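Side-chain contact in D-lactate dehydrogenase (Fermentative) (Pseudomonas aeruginosa, PDB 6ABJ), which probably interconverts pyruvate and D-lactate with NADH as cofactor, as a tetrameric member of the D-isomer specific 2-hydroxyacid dehydrogenase family: residues B[328-333]-B[339-344]. Residues are numbered along the deposited sequence; the frame is centred on the assembly and turned at random.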
loop_
_atom_site.group_PDB
_atom_site.type_symbol
_atom_site.label_atom_id
_atom_site.label_comp_id
_atom_site.label_asym_id
_atom_site.label_seq_id
_atom_site.Cartn_x
_atom_site.Cartn_y
_atom_site.Cartn_z
ATOM N N LEU B 328 21.754 29.757 11.092
ATOM C CA LEU B 328 22.514 30.836 10.482
ATOM C C LEU B 328 22.884 31.922 11.519
ATOM O O LEU B 328 24.044 32.399 11.539
ATOM C CB LEU B 328 21.778 31.406 9.250
ATOM C CG LEU B 328 21.610 30.401 8.088
ATOM C CD1 LEU B 328 21.140 31.054 6.800
ATOM C CD2 LEU B 328 22.867 29.600 7.807
ATOM N N ASP B 329 21.949 32.275 12.408
ATOM C CA ASP B 329 22.275 33.177 13.510
ATOM C C ASP B 329 23.364 32.606 14.406
ATOM O O ASP B 329 24.246 33.358 14.860
ATOM C CB ASP B 329 21.047 33.567 14.337
ATOM C CG ASP B 329 20.104 34.535 13.595
ATOM O OD1 ASP B 329 20.499 35.120 12.532
ATOM O OD2 ASP B 329 18.976 34.752 14.108
ATOM N N ASN B 330 23.310 31.305 14.703
ATOM C CA ASN B 330 24.355 30.676 15.515
ATOM C C ASN B 330 25.728 30.841 14.856
ATOM O O ASN B 330 26.755 31.018 15.532
ATOM C CB ASN B 330 24.120 29.166 15.751
ATOM C CG ASN B 330 22.995 28.874 16.688
ATOM O OD1 ASN B 330 22.516 29.725 17.442
ATOM N ND2 ASN B 330 22.547 27.595 16.656
ATOM N N ILE B 331 25.727 30.766 13.537
ATOM C CA ILE B 331 26.968 30.798 12.782
ATOM C C ILE B 331 27.530 32.239 12.796
ATOM O O ILE B 331 28.760 32.422 12.958
ATOM C CB ILE B 331 26.771 30.255 11.336
ATOM C CG1 ILE B 331 26.640 28.722 11.355
ATOM C CG2 ILE B 331 27.970 30.582 10.448
ATOM C CD1 ILE B 331 26.106 28.119 10.068
ATOM N N ALA B 332 26.637 33.222 12.618
ATOM C CA ALA B 332 27.018 34.672 12.642
ATOM C C ALA B 332 27.570 35.018 14.024
ATOM O O ALA B 332 28.561 35.735 14.170
ATOM C CB ALA B 332 25.808 35.538 12.286
ATOM N N ALA B 333 26.926 34.465 15.038
ATOM C CA ALA B 333 27.330 34.665 16.422
ATOM C C ALA B 333 28.704 34.066 16.717
ATOM O O ALA B 333 29.583 34.734 17.327
ATOM C CB ALA B 333 26.268 34.174 17.377
ATOM N N PRO B 339 29.009 33.487 22.419
ATOM C CA PRO B 339 28.593 32.102 22.715
ATOM C C PRO B 339 27.055 32.062 22.578
ATOM O O PRO B 339 26.316 32.746 23.339
ATOM C CB PRO B 339 29.074 31.882 24.159
ATOM C CG PRO B 339 29.129 33.256 24.762
ATOM C CD PRO B 339 29.208 34.272 23.660
ATOM N N ARG B 340 26.611 31.483 21.476
ATOM C CA ARG B 340 25.181 31.311 21.231
ATOM C C ARG B 340 24.943 29.814 20.887
ATOM O O ARG B 340 25.523 29.282 19.948
ATOM C CB ARG B 340 24.690 32.256 20.139
ATOM C CG ARG B 340 23.206 32.063 19.774
ATOM C CD ARG B 340 22.526 33.245 19.084
ATOM N NE ARG B 340 22.909 34.478 19.787
ATOM C CZ ARG B 340 22.653 35.713 19.366
ATOM N NH1 ARG B 340 21.982 35.910 18.239
ATOM N NH2 ARG B 340 23.070 36.759 20.092
ATOM N N ASN B 341 24.160 29.182 21.739
ATOM C CA ASN B 341 23.718 27.770 21.577
ATOM C C ASN B 341 24.895 26.833 21.323
ATOM O O ASN B 341 24.849 25.931 20.512
ATOM C CB ASN B 341 22.697 27.673 20.439
ATOM C CG ASN B 341 21.427 28.463 20.734
ATOM O OD1 ASN B 341 20.893 28.381 21.838
ATOM N ND2 ASN B 341 20.933 29.211 19.746
ATOM N N ARG B 342 25.961 27.048 22.064
ATOM C CA ARG B 342 27.076 26.152 21.975
ATOM C C ARG B 342 26.762 24.929 22.787
ATOM O O ARG B 342 26.179 25.019 23.865
ATOM C CB ARG B 342 28.335 26.762 22.637
ATOM C CG ARG B 342 28.934 28.005 22.044
ATOM C CD ARG B 342 29.757 27.637 20.837
ATOM N NE ARG B 342 31.192 27.433 21.165
ATOM C CZ ARG B 342 32.145 28.355 21.011
ATOM N NH1 ARG B 342 31.854 29.580 20.574
ATOM N NH2 ARG B 342 33.396 28.034 21.255
ATOM N N VAL B 343 27.265 23.798 22.326
ATOM C CA VAL B 343 27.174 22.579 23.067
ATOM C C VAL B 343 28.544 22.285 23.590
ATOM O O VAL B 343 29.469 22.226 22.823
ATOM C CB VAL B 343 26.833 21.398 22.106
ATOM C CG1 VAL B 343 26.633 20.125 22.911
ATOM C CG2 VAL B 343 25.573 21.725 21.328
ATOM N N ARG B 344 28.678 22.061 24.873
ATOM C CA ARG B 344 29.971 21.832 25.488
ATOM C C ARG B 344 29.953 20.421 26.114
ATOM O O ARG B 344 28.914 19.946 26.564
ATOM C CB ARG B 344 30.211 22.897 26.587
ATOM C CG ARG B 344 30.126 24.336 26.064
ATOM C CD ARG B 344 30.382 25.382 27.155
ATOM N NE ARG B 344 30.180 26.735 26.643
ATOM C CZ ARG B 344 31.144 27.487 26.074
ATOM N NH1 ARG B 344 32.370 27.018 25.967
ATOM N NH2 ARG B 344 30.907 28.702 25.598
HETATM O O HOH W 1 27.171 30.448 18.079
#
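N341 and N330 join amide to amide: ND2 of N341 donates to OD1 of N330 over 2.8 Å, with an N-H...O angle of 164°. The donor lies in the carbonyl plane of N330, on a lone pair, and OD1 lies close to the amide plane of N341, although the two amides are turned 67° from each other. The aliphatic part of R340 passes the same oxygen, its CG 3.4 Å from N330 OD1. R340 CB rests on the methyl of A333, one helical turn beyond, at 3.7 Å between the two CB atoms. With CG anti to the backbone N (chi1 176°) and a bend at chi3, the R340 chain reaches across the helix, bringing one guanidinium face over A333 CB, which sits toward the rim of that group. NH1 of R340 stays 5.2 Å from D329 OD2, a distance at which opposite charges may still attract. The C-terminal helix 317-335 returns here to pack on the five-stranded parallel sheet of the domain distinct from the NAD-binding Rossmann domain, L328 and I331 meeting I19, and the tail then turns back along strand 110-111. A water donates to both backbone carbonyls, 2.6 Å from N330 O and 2.8 Å from R340 O. Farther out, N330 ND2 makes a weak hydrogen bond to H112 O, N341 bonds to H112 through its backbone, and V343 pairs likewise with V110.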